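Local atomic coordinates of CaaX farnesyltransferase alpha subunit Ram2 (Aspergillus fumigatus, PDB entry 4L9P), a protein that forms, with the beta subunit Ram1, a prenyltransferase that probably attaches farnesyl or geranylgeranyl groups to CaaX proteins. Residues A[201-206]-A[242-247]; A[192-195]-A[199-202]. The protein carries 1 engineered substitution. One frame throughout, in Å; residues are numbered along the deposited sequence.

Contact 1: A[201-206]-A[242-247]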
# COMPACT_ATOMS: atom_id res chain seq x y z
N ASN A 201 12.18 -6.45 -10.95
CA ASN A 201 10.87 -6.11 -11.45
C ASN A 201 10.95 -5.33 -12.76
O ASN A 201 10.16 -5.55 -13.69
CB ASN A 201 10.08 -5.36 -10.34
CG ASN A 201 8.70 -4.96 -10.82
OD1 ASN A 201 7.81 -5.82 -10.91
ND2 ASN A 201 8.54 -3.70 -11.27
N HIS A 202 11.90 -4.38 -12.81
CA HIS A 202 12.07 -3.59 -14.05
C HIS A 202 12.58 -4.52 -15.14
O HIS A 202 12.17 -4.38 -16.31
CB HIS A 202 13.06 -2.47 -13.78
CG HIS A 202 13.08 -1.43 -14.87
ND1 HIS A 202 12.05 -0.52 -15.01
CD2 HIS A 202 14.00 -1.13 -15.83
CE1 HIS A 202 12.32 0.28 -16.02
NE2 HIS A 202 13.49 -0.09 -16.55
N ARG A 203 13.42 -5.50 -14.81
CA ARG A 203 13.92 -6.46 -15.83
C ARG A 203 12.73 -7.20 -16.46
O ARG A 203 12.69 -7.41 -17.67
CB ARG A 203 14.88 -7.49 -15.21
CG ARG A 203 15.59 -8.31 -16.32
CD ARG A 203 16.52 -9.40 -15.66
NE ARG A 203 17.20 -10.05 -16.77
CZ ARG A 203 18.40 -9.73 -17.24
NH1 ARG A 203 19.18 -8.83 -16.60
NH2 ARG A 203 18.82 -10.32 -18.36
N TYR A 204 11.79 -7.62 -15.61
CA TYR A 204 10.63 -8.33 -16.15
C TYR A 204 9.86 -7.41 -17.15
O TYR A 204 9.45 -7.84 -18.24
CB TYR A 204 9.69 -8.79 -15.01
CG TYR A 204 8.52 -9.57 -15.61
CD1 TYR A 204 7.35 -8.93 -16.06
CD2 TYR A 204 8.58 -10.98 -15.68
CE1 TYR A 204 6.29 -9.66 -16.62
CE2 TYR A 204 7.52 -11.72 -16.21
CZ TYR A 204 6.39 -11.04 -16.72
OH TYR A 204 5.35 -11.76 -17.29
N MET A 205 9.67 -6.16 -16.80
CA MET A 205 9.00 -5.26 -17.73
C MET A 205 9.77 -5.17 -19.06
O MET A 205 9.17 -5.25 -20.17
CB MET A 205 8.94 -3.90 -17.13
CG MET A 205 8.14 -2.93 -18.00
SD MET A 205 9.14 -1.58 -18.55
CE MET A 205 10.58 -1.60 -17.68
N LEU A 206 11.09 -5.03 -18.98
CA LEU A 206 11.87 -4.85 -20.23
C LEU A 206 11.74 -6.08 -21.08
O LEU A 206 11.67 -5.97 -22.31
CB LEU A 206 13.36 -4.67 -19.89
CG LEU A 206 13.70 -3.38 -19.14
CD1 LEU A 206 15.19 -3.37 -18.77
CD2 LEU A 206 13.33 -2.11 -19.94
N ASP A 242 15.06 -18.93 -22.96
CA ASP A 242 16.21 -19.70 -22.47
C ASP A 242 17.31 -18.82 -21.88
O ASP A 242 17.89 -19.14 -20.84
CB ASP A 242 16.87 -20.49 -23.63
CG ASP A 242 16.00 -21.59 -24.18
OD1 ASP A 242 15.00 -21.97 -23.53
OD2 ASP A 242 16.37 -22.10 -25.30
N SER A 243 17.62 -17.70 -22.55
CA SER A 243 18.64 -16.78 -22.09
C SER A 243 18.29 -16.19 -20.71
O SER A 243 19.12 -16.09 -19.81
CB SER A 243 18.77 -15.63 -23.13
OG SER A 243 19.66 -14.62 -22.69
N GLU A 244 17.03 -15.82 -20.53
CA GLU A 244 16.63 -15.22 -19.25
C GLU A 244 16.62 -16.24 -18.12
O GLU A 244 16.93 -15.91 -16.97
CB GLU A 244 15.24 -14.61 -19.42
CG GLU A 244 15.32 -13.32 -20.24
CD GLU A 244 16.13 -12.24 -19.54
OE1 GLU A 244 15.85 -11.98 -18.35
OE2 GLU A 244 17.02 -11.62 -20.20
N LEU A 245 16.26 -17.47 -18.44
CA LEU A 245 16.35 -18.53 -17.43
C LEU A 245 17.81 -18.84 -17.06
O LEU A 245 18.12 -19.07 -15.88
CB LEU A 245 15.59 -19.78 -17.90
CG LEU A 245 14.09 -19.63 -18.04
CD1 LEU A 245 13.54 -20.87 -18.70
CD2 LEU A 245 13.42 -19.40 -16.65
N GLN A 246 18.70 -18.85 -18.06
CA GLN A 246 20.09 -19.08 -17.73
C GLN A 246 20.65 -17.95 -16.88
O GLN A 246 21.40 -18.19 -15.90
CB GLN A 246 20.91 -19.21 -19.04
CG GLN A 246 22.38 -19.47 -18.84
CD GLN A 246 23.07 -19.73 -20.18
OE1 GLN A 246 23.48 -18.80 -20.88
NE2 GLN A 246 23.18 -21.01 -20.56
N TYR A 247 20.26 -16.71 -17.21
CA TYR A 247 20.71 -15.57 -16.42
C TYR A 247 20.25 -15.72 -14.95
O TYR A 247 21.02 -15.52 -13.97
CB TYR A 247 20.17 -14.27 -17.01
CG TYR A 247 20.51 -13.03 -16.19
CD1 TYR A 247 21.74 -12.38 -16.37
CD2 TYR A 247 19.59 -12.51 -15.27
CE1 TYR A 247 22.05 -11.25 -15.65
CE2 TYR A 247 19.89 -11.41 -14.52
CZ TYR A 247 21.11 -10.78 -14.70
OH TYR A 247 21.38 -9.65 -13.98

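Contact 2: A[192-195]-A[199-202]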
# COMPACT_ATOMS: atom_id res chain seq x y z
N ALA A 192 25.70 -4.73 -8.13
CA ALA A 192 25.95 -4.11 -6.83
C ALA A 192 25.15 -4.84 -5.74
O ALA A 192 25.67 -4.99 -4.63
CB ALA A 192 25.53 -2.62 -6.88
N ASP A 193 23.92 -5.23 -6.04
CA ASP A 193 23.10 -5.93 -5.01
C ASP A 193 22.14 -6.86 -5.75
O ASP A 193 21.09 -6.42 -6.23
CB ASP A 193 22.35 -4.95 -4.11
CG ASP A 193 21.65 -5.63 -2.96
OD1 ASP A 193 21.59 -6.88 -2.98
OD2 ASP A 193 21.19 -4.89 -2.07
N VAL A 194 22.50 -8.13 -5.87
CA VAL A 194 21.69 -9.10 -6.60
C VAL A 194 20.31 -9.30 -5.94
O VAL A 194 19.39 -9.85 -6.58
CB VAL A 194 22.48 -10.45 -6.75
CG1 VAL A 194 22.67 -11.15 -5.35
CG2 VAL A 194 21.81 -11.36 -7.78
N ARG A 195 20.16 -8.81 -4.72
CA ARG A 195 18.86 -8.90 -4.02
C ARG A 195 17.95 -7.71 -4.24
O ARG A 195 16.94 -7.55 -3.56
CB ARG A 195 19.09 -9.10 -2.51
CG ARG A 195 19.81 -10.44 -2.30
CD ARG A 195 20.60 -10.39 -1.08
NE ARG A 195 21.24 -11.67 -0.72
CZ ARG A 195 22.53 -11.78 -0.44
NH1 ARG A 195 23.33 -10.73 -0.53
NH2 ARG A 195 23.01 -12.95 -0.02
N ALA A 199 15.04 -3.86 -9.19
CA ALA A 199 15.74 -4.05 -10.48
C ALA A 199 15.22 -5.31 -11.22
O ALA A 199 15.07 -5.31 -12.45
CB ALA A 199 17.24 -4.08 -10.24
N TRP A 200 14.96 -6.39 -10.46
CA TRP A 200 14.36 -7.58 -11.07
C TRP A 200 12.99 -7.26 -11.66
O TRP A 200 12.67 -7.73 -12.75
CB TRP A 200 14.22 -8.71 -10.04
CG TRP A 200 15.52 -9.38 -9.74
CD1 TRP A 200 16.33 -9.16 -8.64
CD2 TRP A 200 16.18 -10.38 -10.55
NE1 TRP A 200 17.45 -9.98 -8.71
CE2 TRP A 200 17.39 -10.72 -9.88
CE3 TRP A 200 15.88 -10.98 -11.78
CZ2 TRP A 200 18.30 -11.67 -10.40
CZ3 TRP A 200 16.79 -11.94 -12.29
CH2 TRP A 200 17.95 -12.29 -11.58
N ASN A 201 12.18 -6.45 -10.95
CA ASN A 201 10.87 -6.11 -11.45
C ASN A 201 10.95 -5.33 -12.76
O ASN A 201 10.16 -5.55 -13.69
CB ASN A 201 10.08 -5.36 -10.34
CG ASN A 201 8.70 -4.96 -10.82
OD1 ASN A 201 7.81 -5.82 -10.91
ND2 ASN A 201 8.54 -3.70 -11.27
N HIS A 202 11.90 -4.38 -12.81
CA HIS A 202 12.07 -3.59 -14.05
C HIS A 202 12.58 -4.52 -15.14
O HIS A 202 12.17 -4.38 -16.31
CB HIS A 202 13.06 -2.47 -13.78
CG HIS A 202 13.08 -1.43 -14.87
ND1 HIS A 202 12.05 -0.52 -15.01
CD2 HIS A 202 14.00 -1.13 -15.83
CE1 HIS A 202 12.32 0.28 -16.02
NE2 HIS A 202 13.49 -0.09 -16.55

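Contact 1: A[201-206]-A[242-247]
Glu244 OE1 takes a 2.8 Å hydrogen bond from Arg203 NE, and the hydroxyl of Tyr264, on helix 259-272, is a second partner of the same oxygen. This is a helix-to-helix contact of the all-helical alpha subunit, joining helix 197-208, in a repeat of the TPR clan, to helix 238-254. The bond from NE is almost straight (169° at the hydrogen), lies in the guanidinium plane and uses the syn lone pair of OE1. Beside it, Arg203 NH2 reaches Glu244 OE2 at 2.9 Å, on the syn side but tilted from the carboxylate plane. The salt bridge is thus bidentate and side-on, with the two flat groups nearly coplanar. An extended arginine chain delivers the guanidinium, whereas Glu244 bends at chi2 (-64°) to present its carboxylate.

Tyr247, three residues after Glu244 on the same helix, spreads its ring over one guanidinium face. The planes differ by only 13°, and Arg203 CZ stands 3.7 Å from the ring centroid, which makes this a stacked cation-pi contact. Arg203 NH1 comes 3.3 Å from Tyr247 CZ, displaced from the ring centre toward the hydroxyl-bearing rim.

Glu187 salt-bridges Arg203 NH1, and Arg207 does the same to Glu244 OE2. Two carboxylates and an aromatic face therefore hold the buried guanidinium against rotation, while two arginines and a hydroxyl around Glu244 would probably favour its ionised form.

Contact 2: A[192-195]-A[199-202]
Trp200 NE1 donates a hydrogen bond to Val194 O, 2.9 Å away, joining the loop after helix 180-192 to the helix that follows it. Both sides belong to one helix-loop-helix hairpin within a prenyltransferase alpha subunit repeat, a family of the TPR clan: helix 180-192 ends, Asp193 departs from helical phi/psi, and helix 197-208 then begins.

The tight part is polar. Its N-H...O angle of 169° shows a nearly straight bond, and the oxygen lies in the plane of the indole, at its edge. At the acceptor the donor sits 24° from the carbonyl plane. Placing CG of Trp200 anti to its carbonyl carbon directs the side chain, and chi2 near 101° turns the NE1 edge of the ring toward the loop. Asn258 ND2 also bonds to Val194 O, so this buried carbonyl accepts two hydrogen bonds.

The apolar part is looser. Val194 CG2 stays 4.4 Å from Trp200 CZ2, at the limit of contact, and the two segments bury only 92 Å² between them. Leu190 and Arg251 add side-chain contacts to Trp200 from helices 180-192 and 238-254. The contact itself is buried; Ala192, just before the loop, is exposed in the assembly.

Ram1 packs on the loop as well: Asp84 of the beta subunit forms a salt bridge with Arg195, and Thr88 and Thr90 of that subunit bond to Asp193. Within the loop, Asp193 closes an Asx turn, its OD1 accepting a hydrogen bond from Arg195 N at 3.0 Å, from above the carboxylate plane.

Contacts 1 and 2 draw on overlapping parts of helix 197-208, and their centres lie 11 Å apart; the common residues Asn201 and His202 take no part in either contact. They also touch directly: Tyr247 CE2 packs 3.6 Å from Trp200 CH2, so the ring stacked on the guanidinium in contact 1 adjoins the indole of contact 2. Tyr264 is a further common neighbour, its hydroxyl serving the first contact and its ring meeting Trp200 in the second. Contact 1 ties this helix to helix 238-254, whereas contact 2 ties it to its preceding loop. The shared Asn201 bonds to Gly307 of the beta subunit Ram1, adding to the subunit interface formed by the loop.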